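PDB 5OYN: D-xylonate dehydratase from Caulobacter crescentus, which catalyses the dehydration of D-xylonate to 2-dehydro-3-deoxy-D-arabinonate in D-xylose degradation, and acts on D-gluconate with similar efficiency. Local coordinates for residues G227-T231 / L356-G360; L342-L346 / M363-Q368; F413-Y417 / I487-P491; E450-R454 / P479-L483; W522-D527 / I547-K551. All coordinates share one frame; numbering follows the deposited sequence.

Contact 1 of 5, residues G227-T231 / L356-G360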
# COMPACT_ATOMS: atom_id res chain seq x y z
N GLY A 227 21.07 20.98 -13.35
CA GLY A 227 20.59 20.25 -14.50
C GLY A 227 20.36 18.78 -14.26
O GLY A 227 20.41 17.99 -15.21
N LEU A 228 20.09 18.39 -13.01
CA LEU A 228 19.93 17.00 -12.59
C LEU A 228 18.47 16.59 -12.39
O LEU A 228 18.21 15.41 -12.14
CB LEU A 228 20.72 16.76 -11.30
CG LEU A 228 22.17 16.32 -11.55
CD1 LEU A 228 22.93 16.09 -10.24
CD2 LEU A 228 22.17 15.06 -12.39
N SER A 229 17.53 17.52 -12.49
CA SER A 229 16.12 17.19 -12.41
C SER A 229 15.38 17.97 -13.48
O SER A 229 15.92 18.91 -14.06
CB SER A 229 15.54 17.51 -11.03
OG SER A 229 15.54 18.90 -10.83
N LEU A 230 14.14 17.55 -13.76
CA LEU A 230 13.37 18.18 -14.82
C LEU A 230 13.01 19.61 -14.44
O LEU A 230 12.99 19.99 -13.27
CB LEU A 230 12.10 17.38 -15.13
CG LEU A 230 12.29 15.96 -15.69
CD1 LEU A 230 10.95 15.33 -15.98
CD2 LEU A 230 13.19 15.93 -16.94
N THR A 231 12.74 20.42 -15.45
CA THR A 231 12.47 21.83 -15.19
C THR A 231 11.20 21.96 -14.37
O THR A 231 10.17 21.35 -14.70
CB THR A 231 12.34 22.61 -16.51
OG1 THR A 231 13.42 22.27 -17.39
CG2 THR A 231 12.39 24.08 -16.25
N LEU A 356 24.54 21.05 -20.63
CA LEU A 356 23.57 20.00 -20.86
C LEU A 356 22.85 19.64 -19.55
O LEU A 356 23.45 19.65 -18.47
CB LEU A 356 24.26 18.78 -21.47
CG LEU A 356 23.51 17.43 -21.46
CD1 LEU A 356 22.34 17.38 -22.48
CD2 LEU A 356 24.48 16.25 -21.66
N THR A 357 21.54 19.35 -19.65
CA THR A 357 20.69 18.99 -18.51
C THR A 357 20.00 17.66 -18.77
O THR A 357 19.89 17.21 -19.92
CB THR A 357 19.64 20.08 -18.22
OG1 THR A 357 18.53 19.97 -19.13
CG2 THR A 357 20.24 21.48 -18.35
N VAL A 358 19.49 17.02 -17.71
CA VAL A 358 18.80 15.75 -17.89
C VAL A 358 17.54 15.88 -18.74
O VAL A 358 17.00 14.86 -19.17
CB VAL A 358 18.41 15.08 -16.56
CG1 VAL A 358 19.65 14.62 -15.81
CG2 VAL A 358 17.54 16.01 -15.72
N THR A 359 17.07 17.09 -19.02
CA THR A 359 15.99 17.22 -19.98
C THR A 359 16.42 16.90 -21.40
O THR A 359 15.56 16.74 -22.27
CB THR A 359 15.41 18.64 -19.97
OG1 THR A 359 16.35 19.53 -20.59
CG2 THR A 359 15.15 19.11 -18.55
N GLY A 360 17.73 16.81 -21.66
CA GLY A 360 18.23 16.62 -23.01
C GLY A 360 18.33 17.89 -23.83
O GLY A 360 18.72 17.82 -25.01

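Contact 2 of 5, residues L342-L346 / M363-Q368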
# COMPACT_ATOMS: atom_id res chain seq x y z
N LEU A 342 16.20 31.23 -12.24
CA LEU A 342 17.26 31.00 -13.21
C LEU A 342 17.09 31.88 -14.45
O LEU A 342 18.07 32.33 -15.04
CB LEU A 342 17.30 29.52 -13.60
CG LEU A 342 17.85 28.62 -12.49
CD1 LEU A 342 17.72 27.17 -12.85
CD2 LEU A 342 19.30 28.97 -12.13
N TRP A 343 15.84 32.12 -14.85
CA TRP A 343 15.60 32.96 -16.02
C TRP A 343 16.12 34.37 -15.78
O TRP A 343 16.87 34.91 -16.60
CB TRP A 343 14.11 32.98 -16.33
CG TRP A 343 13.69 33.78 -17.53
CD1 TRP A 343 13.48 33.31 -18.80
CD2 TRP A 343 13.39 35.18 -17.56
NE1 TRP A 343 13.07 34.34 -19.62
CE2 TRP A 343 13.01 35.50 -18.88
CE3 TRP A 343 13.41 36.20 -16.61
CZ2 TRP A 343 12.65 36.79 -19.27
CZ3 TRP A 343 13.06 37.48 -16.99
CH2 TRP A 343 12.68 37.76 -18.31
N GLU A 344 15.72 34.96 -14.66
CA GLU A 344 16.23 36.25 -14.21
C GLU A 344 17.75 36.30 -14.35
O GLU A 344 18.29 37.22 -14.98
CB GLU A 344 15.79 36.48 -12.76
CG GLU A 344 15.47 37.90 -12.36
CD GLU A 344 14.34 38.54 -13.16
OE1 GLU A 344 13.33 37.87 -13.44
OE2 GLU A 344 14.47 39.74 -13.51
N LEU A 345 18.44 35.30 -13.82
CA LEU A 345 19.90 35.28 -13.88
C LEU A 345 20.39 35.18 -15.32
O LEU A 345 21.25 35.95 -15.76
CB LEU A 345 20.45 34.13 -13.04
CG LEU A 345 20.44 34.39 -11.53
CD1 LEU A 345 20.56 33.09 -10.77
CD2 LEU A 345 21.53 35.39 -11.12
N LEU A 346 19.84 34.22 -16.08
CA LEU A 346 20.25 34.02 -17.46
C LEU A 346 20.19 35.32 -18.26
O LEU A 346 21.06 35.59 -19.10
CB LEU A 346 19.37 32.94 -18.11
CG LEU A 346 19.61 32.65 -19.58
CD1 LEU A 346 20.71 31.62 -19.69
CD2 LEU A 346 18.33 32.15 -20.24
N MET A 363 20.45 24.33 -20.48
CA MET A 363 19.85 25.19 -19.47
C MET A 363 19.08 26.33 -20.12
O MET A 363 17.87 26.49 -19.88
CB MET A 363 20.91 25.74 -18.52
CG MET A 363 20.32 26.35 -17.24
SD MET A 363 19.48 25.17 -16.12
CE MET A 363 17.84 25.83 -16.21
N SER A 364 19.74 27.09 -20.99
CA SER A 364 19.07 28.19 -21.68
C SER A 364 17.81 27.72 -22.40
O SER A 364 16.76 28.37 -22.34
CB SER A 364 20.02 28.86 -22.67
OG SER A 364 19.27 29.52 -23.69
N GLU A 365 17.91 26.60 -23.13
CA GLU A 365 16.74 26.09 -23.84
C GLU A 365 15.61 25.77 -22.86
O GLU A 365 14.44 26.06 -23.14
CB GLU A 365 17.12 24.86 -24.67
CG GLU A 365 17.77 25.18 -26.02
CD GLU A 365 18.38 23.96 -26.72
OE1 GLU A 365 18.92 23.05 -26.04
OE2 GLU A 365 18.34 23.90 -27.97
N ASN A 366 15.96 25.21 -21.69
CA ASN A 366 14.95 24.90 -20.67
C ASN A 366 14.25 26.16 -20.18
O ASN A 366 13.05 26.13 -19.87
CB ASN A 366 15.59 24.18 -19.48
CG ASN A 366 16.05 22.79 -19.82
OD1 ASN A 366 15.57 22.20 -20.79
ND2 ASN A 366 17.01 22.26 -19.05
N LEU A 367 14.99 27.26 -20.10
CA LEU A 367 14.53 28.46 -19.41
C LEU A 367 13.68 29.37 -20.28
O LEU A 367 13.12 30.34 -19.75
CB LEU A 367 15.74 29.23 -18.88
CG LEU A 367 16.34 28.52 -17.68
CD1 LEU A 367 17.57 29.21 -17.16
CD2 LEU A 367 15.29 28.45 -16.62
N GLN A 368 13.57 29.10 -21.57
CA GLN A 368 12.76 29.96 -22.43
C GLN A 368 11.31 29.92 -21.97
O GLN A 368 10.71 28.84 -21.83
CB GLN A 368 12.87 29.52 -23.89
CG GLN A 368 14.28 29.71 -24.45
CD GLN A 368 14.86 31.08 -24.12
OE1 GLN A 368 15.90 31.19 -23.44
NE2 GLN A 368 14.18 32.14 -24.58

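Contact 3 of 5, residues F413-Y417 / I487-P491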
# COMPACT_ATOMS: atom_id res chain seq x y z
N PHE A 413 19.89 45.56 12.38
CA PHE A 413 21.28 45.09 12.48
C PHE A 413 22.21 45.97 11.65
O PHE A 413 23.30 46.33 12.11
CB PHE A 413 21.34 43.63 12.02
CG PHE A 413 22.71 42.99 12.10
CD1 PHE A 413 23.67 43.21 11.11
CD2 PHE A 413 23.02 42.10 13.13
CE1 PHE A 413 24.93 42.59 11.18
CE2 PHE A 413 24.26 41.48 13.21
CZ PHE A 413 25.21 41.73 12.23
N ARG A 414 21.79 46.33 10.43
CA ARG A 414 22.60 47.18 9.58
C ARG A 414 22.90 48.52 10.26
O ARG A 414 24.06 48.90 10.42
CB ARG A 414 21.90 47.40 8.24
CG ARG A 414 22.77 48.09 7.21
CD ARG A 414 22.16 48.03 5.82
NE ARG A 414 21.96 46.65 5.37
CZ ARG A 414 22.91 45.88 4.82
NH1 ARG A 414 24.15 46.35 4.64
NH2 ARG A 414 22.61 44.64 4.46
N LYS A 415 21.85 49.22 10.70
CA LYS A 415 22.03 50.51 11.37
C LYS A 415 22.94 50.41 12.59
O LYS A 415 23.69 51.35 12.87
CB LYS A 415 20.67 51.08 11.80
CG LYS A 415 19.99 51.93 10.74
CD LYS A 415 18.62 52.41 11.20
CE LYS A 415 17.57 52.22 10.10
NZ LYS A 415 16.22 51.90 10.66
N ARG A 416 22.91 49.30 13.31
CA ARG A 416 23.65 49.22 14.56
C ARG A 416 25.14 49.00 14.35
O ARG A 416 25.97 49.60 15.05
CB ARG A 416 23.07 48.11 15.45
CG ARG A 416 23.63 48.10 16.87
CD ARG A 416 23.08 46.97 17.72
NE ARG A 416 21.65 46.76 17.52
CZ ARG A 416 20.71 47.48 18.13
NH1 ARG A 416 21.06 48.44 18.98
NH2 ARG A 416 19.42 47.23 17.90
N TYR A 417 25.53 48.16 13.39
CA TYR A 417 26.93 47.77 13.26
C TYR A 417 27.58 48.20 11.96
O TYR A 417 28.72 48.65 11.97
CB TYR A 417 27.07 46.25 13.40
CG TYR A 417 26.41 45.67 14.63
CD1 TYR A 417 27.05 45.69 15.87
CD2 TYR A 417 25.14 45.09 14.56
CE1 TYR A 417 26.45 45.16 17.00
CE2 TYR A 417 24.53 44.56 15.68
CZ TYR A 417 25.18 44.59 16.89
OH TYR A 417 24.56 44.06 18.00
N ILE A 487 16.47 44.51 21.32
CA ILE A 487 17.66 44.20 20.53
C ILE A 487 17.54 42.75 20.09
O ILE A 487 17.79 41.83 20.87
CB ILE A 487 18.94 44.47 21.31
CG1 ILE A 487 19.11 45.98 21.48
CG2 ILE A 487 20.15 43.84 20.61
CD1 ILE A 487 20.37 46.39 22.16
N MET A 488 17.15 42.54 18.84
CA MET A 488 16.68 41.22 18.43
C MET A 488 17.82 40.29 18.04
O MET A 488 17.68 39.07 18.17
CB MET A 488 15.69 41.35 17.28
CG MET A 488 14.38 42.03 17.68
SD MET A 488 13.81 41.49 19.31
CE MET A 488 13.29 39.81 18.93
N SER A 489 18.95 40.82 17.59
CA SER A 489 20.07 39.97 17.22
C SER A 489 21.38 40.68 17.53
O SER A 489 21.48 41.91 17.41
CB SER A 489 20.01 39.59 15.74
OG SER A 489 19.70 40.72 14.94
N LEU A 490 22.36 39.90 17.96
CA LEU A 490 23.75 40.31 18.01
C LEU A 490 24.55 39.54 16.97
O LEU A 490 24.09 38.51 16.47
CB LEU A 490 24.36 40.10 19.41
CG LEU A 490 23.56 40.74 20.54
CD1 LEU A 490 23.92 40.10 21.87
CD2 LEU A 490 23.73 42.27 20.58
N PRO A 491 25.72 40.03 16.59
CA PRO A 491 26.54 39.30 15.63
C PRO A 491 26.92 37.93 16.18
O PRO A 491 27.03 37.73 17.39
CB PRO A 491 27.77 40.19 15.43
CG PRO A 491 27.66 41.28 16.45
CD PRO A 491 26.22 41.41 16.78

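Contact 4 of 5, residues E450-R454 / P479-L483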
# COMPACT_ATOMS: atom_id res chain seq x y z
N GLU A 450 28.20 40.45 31.65
CA GLU A 450 27.89 41.82 31.25
C GLU A 450 27.85 41.98 29.74
O GLU A 450 28.73 42.63 29.15
CB GLU A 450 28.89 42.79 31.86
CG GLU A 450 28.52 43.26 33.26
CD GLU A 450 29.58 44.13 33.89
OE1 GLU A 450 30.71 44.17 33.35
OE2 GLU A 450 29.29 44.76 34.93
N ILE A 451 26.84 41.40 29.11
CA ILE A 451 26.67 41.43 27.66
C ILE A 451 25.89 42.68 27.28
O ILE A 451 24.97 43.09 27.99
CB ILE A 451 25.97 40.14 27.18
CG1 ILE A 451 26.67 38.90 27.77
CG2 ILE A 451 25.94 40.06 25.66
CD1 ILE A 451 26.36 37.59 27.05
N ASP A 452 26.27 43.30 26.16
CA ASP A 452 25.54 44.46 25.67
C ASP A 452 25.62 44.48 24.15
O ASP A 452 26.18 43.57 23.53
CB ASP A 452 26.07 45.77 26.30
CG ASP A 452 27.58 45.97 26.10
OD1 ASP A 452 28.18 45.44 25.12
OD2 ASP A 452 28.19 46.69 26.94
N GLU A 453 25.10 45.56 23.56
CA GLU A 453 24.91 45.63 22.12
C GLU A 453 26.19 45.49 21.31
O GLU A 453 26.11 45.25 20.10
CB GLU A 453 24.21 46.94 21.79
CG GLU A 453 23.50 47.50 22.99
CD GLU A 453 22.95 48.89 22.75
OE1 GLU A 453 21.92 49.24 23.37
OE2 GLU A 453 23.56 49.61 21.92
N ARG A 454 27.37 45.63 21.92
CA ARG A 454 28.61 45.60 21.16
C ARG A 454 29.39 44.30 21.37
O ARG A 454 30.61 44.27 21.16
CB ARG A 454 29.48 46.81 21.49
CG ARG A 454 28.71 48.11 21.71
CD ARG A 454 28.06 48.64 20.43
NE ARG A 454 28.91 48.44 19.25
CZ ARG A 454 28.59 48.88 18.03
NH1 ARG A 454 27.46 49.55 17.83
NH2 ARG A 454 29.41 48.64 17.01
N PRO A 479 20.96 37.65 25.05
CA PRO A 479 20.41 37.35 26.38
C PRO A 479 19.07 38.04 26.59
O PRO A 479 18.69 38.95 25.85
CB PRO A 479 21.48 37.89 27.35
CG PRO A 479 22.73 38.02 26.51
CD PRO A 479 22.27 38.31 25.12
N ASP A 480 18.35 37.58 27.62
CA ASP A 480 16.97 38.02 27.78
C ASP A 480 16.89 39.52 28.01
O ASP A 480 16.05 40.20 27.41
CB ASP A 480 16.31 37.27 28.94
CG ASP A 480 16.31 35.76 28.76
OD1 ASP A 480 16.80 35.27 27.71
OD2 ASP A 480 15.81 35.06 29.67
N HIS A 481 17.78 40.06 28.86
CA HIS A 481 17.69 41.48 29.19
C HIS A 481 17.81 42.35 27.95
O HIS A 481 17.14 43.38 27.85
CB HIS A 481 18.75 41.84 30.25
CG HIS A 481 20.14 42.02 29.72
ND1 HIS A 481 21.14 41.10 29.95
CD2 HIS A 481 20.71 43.03 29.01
CE1 HIS A 481 22.26 41.53 29.38
NE2 HIS A 481 22.02 42.69 28.80
N LEU A 482 18.62 41.93 26.97
CA LEU A 482 18.72 42.66 25.70
C LEU A 482 17.48 42.45 24.83
O LEU A 482 17.00 43.40 24.20
CB LEU A 482 19.98 42.24 24.95
CG LEU A 482 21.27 42.91 25.43
CD1 LEU A 482 22.42 41.93 25.46
CD2 LEU A 482 21.60 44.11 24.57
N LEU A 483 16.97 41.21 24.77
CA LEU A 483 15.74 40.96 24.03
C LEU A 483 14.62 41.85 24.53
O LEU A 483 13.89 42.45 23.73
CB LEU A 483 15.34 39.49 24.14
CG LEU A 483 16.05 38.54 23.17
CD1 LEU A 483 15.90 37.07 23.56
CD2 LEU A 483 15.58 38.79 21.74

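Contact 5 of 5, residues W522-D527 / I547-K551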
# COMPACT_ATOMS: atom_id res chain seq x y z
N TRP A 522 42.00 29.30 20.42
CA TRP A 522 42.67 30.15 21.38
C TRP A 522 41.91 31.42 21.73
O TRP A 522 42.33 32.14 22.64
CB TRP A 522 44.09 30.52 20.90
CG TRP A 522 44.24 31.04 19.48
CD1 TRP A 522 44.75 30.36 18.39
CD2 TRP A 522 43.95 32.37 19.00
NE1 TRP A 522 44.77 31.17 17.28
CE2 TRP A 522 44.27 32.41 17.63
CE3 TRP A 522 43.42 33.51 19.61
CZ2 TRP A 522 44.09 33.55 16.85
CZ3 TRP A 522 43.25 34.66 18.83
CH2 TRP A 522 43.58 34.66 17.46
N LEU A 523 40.81 31.71 21.05
CA LEU A 523 40.04 32.90 21.37
C LEU A 523 39.43 32.79 22.77
O LEU A 523 39.12 31.69 23.25
CB LEU A 523 38.95 33.13 20.32
CG LEU A 523 37.88 34.21 20.53
CD1 LEU A 523 38.30 35.54 19.92
CD2 LEU A 523 36.61 33.73 19.88
N ARG A 524 39.31 33.92 23.45
CA ARG A 524 38.80 33.94 24.81
C ARG A 524 37.83 35.09 24.96
O ARG A 524 37.98 36.13 24.31
CB ARG A 524 39.92 34.04 25.85
CG ARG A 524 41.08 33.09 25.63
CD ARG A 524 40.78 31.70 26.16
NE ARG A 524 41.90 30.77 26.02
CZ ARG A 524 41.96 29.79 25.12
NH1 ARG A 524 40.96 29.62 24.27
NH2 ARG A 524 43.02 28.99 25.07
N THR A 525 36.83 34.90 25.82
CA THR A 525 35.84 35.94 26.08
C THR A 525 36.54 37.24 26.47
O THR A 525 37.59 37.24 27.10
CB THR A 525 34.89 35.46 27.18
OG1 THR A 525 34.28 34.23 26.78
CG2 THR A 525 33.80 36.48 27.45
N GLY A 526 35.96 38.36 26.06
CA GLY A 526 36.54 39.66 26.32
C GLY A 526 37.48 40.16 25.24
O GLY A 526 37.71 41.38 25.16
N ASP A 527 38.02 39.27 24.40
CA ASP A 527 38.79 39.69 23.24
C ASP A 527 37.94 40.56 22.32
O ASP A 527 36.71 40.61 22.42
CB ASP A 527 39.32 38.49 22.47
CG ASP A 527 40.31 37.66 23.27
OD1 ASP A 527 40.73 36.59 22.76
OD2 ASP A 527 40.66 38.07 24.40
N ILE A 547 49.01 35.00 21.54
CA ILE A 547 48.39 33.90 20.81
C ILE A 547 49.04 32.57 21.17
O ILE A 547 48.36 31.62 21.57
CB ILE A 547 48.45 34.17 19.29
CG1 ILE A 547 47.39 35.20 18.88
CG2 ILE A 547 48.22 32.89 18.50
CD1 ILE A 547 47.30 35.44 17.38
N ALA A 548 50.37 32.49 21.07
CA ALA A 548 51.05 31.22 21.32
C ALA A 548 51.06 30.84 22.79
O ALA A 548 51.22 29.66 23.12
CB ALA A 548 52.48 31.26 20.78
N ALA A 549 50.89 31.82 23.69
CA ALA A 549 50.73 31.50 25.11
C ALA A 549 49.44 30.72 25.35
O ALA A 549 49.42 29.74 26.10
CB ALA A 549 50.74 32.78 25.94
N ARG A 550 48.35 31.15 24.71
CA ARG A 550 47.10 30.40 24.80
C ARG A 550 47.24 29.04 24.12
O ARG A 550 46.78 28.02 24.66
CB ARG A 550 45.96 31.21 24.18
CG ARG A 550 45.98 32.70 24.50
CD ARG A 550 44.65 33.16 25.07
NE ARG A 550 44.47 34.61 25.00
CZ ARG A 550 43.59 35.22 24.20
NH1 ARG A 550 42.82 34.51 23.38
NH2 ARG A 550 43.48 36.54 24.22
N LYS A 551 47.88 29.00 22.94
CA LYS A 551 47.97 27.75 22.18
C LYS A 551 48.65 26.64 22.97
O LYS A 551 48.39 25.46 22.73
CB LYS A 551 48.73 27.97 20.87
CG LYS A 551 47.88 28.44 19.72
CD LYS A 551 48.58 28.20 18.40
CE LYS A 551 48.39 29.39 17.48
NZ LYS A 551 49.05 29.16 16.16

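Contact 1 of 5, residues G227-T231 / L356-G360
Val-358 meets two peptide groups of 227-231 in different ways. Its CG2 methyl stands over one face of the Leu-228 to Ser-229 peptide, 3.5 Å from Leu-228 C and 3.6 Å from Ser-229 N. With CG1 beside the backbone N (chi1 -68°), CG2 falls between that N and the carbonyl carbon, which turns it onto this peptide. The oxygen of the preceding peptide takes the one hydrogen bond between the segments: Val-358 N donates to Gly-227 O at 2.8 Å, with an N-H...O angle of 159° and the donor tilted 24° from the carbonyl plane. Val-358 CG1 reaches Leu-228 CD2 at 4.3 Å. Gly-227 ends helix 215-225 in a Schellman motif with positive phi, and Thr-357 to Gly-360 form a type I beta turn, so a helix C-terminus docks on a turn. Inside that turn Thr-357 OG1 accepts from Thr-359 N at 3.2 Å, an ST turn, and the hydroxyls of both threonines are also bonded to Asn-366. A CB on Gly-227 would point at Thr-357 CG2. Further along, Thr-359 CG2 lies 3.8 Å from Thr-231 OG1 and 4.1 Å from Leu-230 CD2. Helix 241-259 flanks the contact, touching Leu-230 and Val-358, and its Arg-253 donates from NE to Val-358 O.

Contact 2 of 5, residues L342-L346 / M363-Q368
Trp-343 carries CG anti to its backbone N (chi1 -179°), which swings the indole out beside the end of the other helix and turns its CD1 edge to Leu-367 O, 3.1 Å away and near the ring plane. NE1 of Trp-343 is farther from the same Leu-367 O, at 4.0 Å. Leu-346 has the same first torsion (chi1 177°), and its branches part over the second helix: CD1 goes to Ser-364 CB at 4.1 Å, while CD2 crosses obliquely to Leu-367 CB, also at 4.1 Å. Leu-367 reaches back to the first helix, setting CD1 3.6 Å from Leu-342 CB, with CD2 close to the same carbon. This is a helix-helix packing in which 342-346 and 363-367 approach to 10.2 Å between segment axes, their N-to-C directions 119° apart, joined by a linker with hardly any helix in it. Backbone hydrogen bonds between Met-363 and Val-355 and between Ser-364 and Gly-353 tie the start of the second helix to that linker. Between Leu-342, Leu-346, Met-363 and Leu-367 the contacts are apolar. The Met-363 chain is bent at both chi2 and chi3 and ends with CE 3.6 Å from Leu-342 CD1, the two side chains crossing at about a right angle. Behind the first helix lies helix 270-282, whose Leu-279 touches Leu-342 and whose Ala-278 and Ala-282 touch Leu-345. On the indole side, Glu-344 OE1 lies in the plane of the Trp-343 ring at its edge, and forms a salt bridge with Arg-375.

Contact 3 of 5, residues F413-Y417 / I487-P491
Tyr-417 runs from the helix to Pro-491 and can be followed atom by atom. From CB, which points toward 487-491, CG leaves beside the backbone N, anti to the carbonyl carbon (chi1 -51°). CD2 lies over the centre of the Phe-413 ring, 3.8 Å above its plane. CE1, CZ and CE2 lie under Pro-491 CD, CE2 at 3.7 Å from it and CZ the nearest. At the tip, OH touches Leu-490 CD2 and makes a hydrogen bond with Glu-453 O. The phenol is thus sandwiched: Arg-416 CG covers one face over the ring centre, Pro-491 CG the opposite face nearer the rim, 4.1 Å above the plane. The motif is a helix, 411-417, laid against the loop that leads from helix 480-484 into strand 492-494, an outermost strand of the five-stranded mixed sheet; Pro-491 already shares backbone bonding with Leu-457 of the neighbouring strand. A leucine in place of Tyr-417 would probably leave Glu-453 O without its hydroxyl partner and open a gap between Arg-416 CG and the Pro-491 ring. Phe-413 comes edge-on, its CE2 4.0 Å from Pro-491 N and its CD2 4.0 Å from Ser-489 OG, both near the ring plane. Arg-416, bent at chi3, offers a guanidinium face to Ile-487, whose CG1 lies 3.8 Å from Arg-416 NH2; the two side chains cross at about a right angle.

Contact 4 of 5, residues E450-R454 / P479-L483
Ile-451 opens the contact against Pro-479, where the loop leading into strand 455-460 meets the start of helix 480-484. That helix is the connection of a beta-alpha-beta crossover between the parallel neighbours 455-460 and 492-494, and Pro-479 occupies its N-cap position. Ile-451 CD1 rests 3.7 Å from Pro-479 CG, and its other branch, CG2, touches both the proline ring and Leu-482, 4.0 Å from Leu-482 CD1. The backbone oxygen of the same residue is met by an imidazole: His-481 NE2 donates a weak hydrogen bond to Ile-451 O at 3.1 Å, the oxygen lying in the ring plane at its edge. His-481 CG sits between its backbone N and carbonyl carbon (chi1 79°), which brings the imidazole over to the loop. With an N-H...O angle of 134° the bond is well bent. At Asp-452 it is CA that touches, 4.0 Å from Leu-482 CD1. Its CB is directed away from the helix, and OD1 takes a weak bond from Arg-454 N, two residues on, as in an Asx turn. Glu-453 follows, its aliphatic part touching Ile-487. The two methyls of Leu-482 are therefore shared out along the loop, CD1 beside Ile-451 and Asp-452, CD2 beside Glu-453. The last of these touches pairs Leu-482 CD2 with Glu-453 N at 3.9 Å and with Glu-453 CG at 4.2 Å.

Contact 5 of 5, residues W522-D527 / I547-K551
Ile-547 lies over one face of the Trp-522 indole in a CH-pi contact, its CG1 4.0 Å from the centroid of the six-membered ring and 8° off the ring normal. Ile-547 CD1 adds a contact at 3.8 Å to Trp-522 CZ2, and Lys-551 runs alongside the indole, pointing the same way. Arg-550 comes to the ring edge instead, its guanidinium plane 60° from the indole. Its chain turns at chi2 and heads for Asp-527, which approaches from the opposite direction. NH1 and NH2 of Arg-550 grip end-on, both donating to Asp-527 OD1, at 3.0 and 3.1 Å, while the bond from Arg-550 NH2 to Asp-527 OD2 is weak. Arg-524 N brings a third donor to Asp-527 OD1, from above the carboxylate plane. A further bond, from Arg-550 NH1 to Trp-522 O, is modelled short and so is uncertain in detail. Arg-524 slides past in the reverse sense, laying CG over a guanidinium face of Arg-550 and carrying NH1 on to Leu-523 O and Ser-521 O. A leucine in place of Arg-550 would probably leave Asp-527 OD1 without both guanidinium donors and the carboxylate without its positive mate. Helix 544-551, which follows strands 528-532 and 537-540, is thus fastened to the type II turn entering 528-532, while Leu-523 packs on strands 426-435 and 455-460 of the same sheet.

The five contacts form two groups. Contacts 1 and 2, centres 12 Å apart, alternate along the chain in the N-terminal dehydratase region and meet through Asn-366. Contacts 3, 4 and 5 come later, in the C-terminal region, around the mixed sheet that includes strands 426-435, 455-460 and 528-532. Contact 4 is nested within the loop closed by contact 3, at 11 Å between centres, and touches it through Tyr-417 and Glu-453; contact 5 follows in series, its centre 23 Å from that of contact 4. Centres of contacts 1 and 5 are 50 Å apart, on opposite sides of the chain's centre. All five lie away from the iron-sulfur and magnesium sites, and each joins loops or helices within its own region.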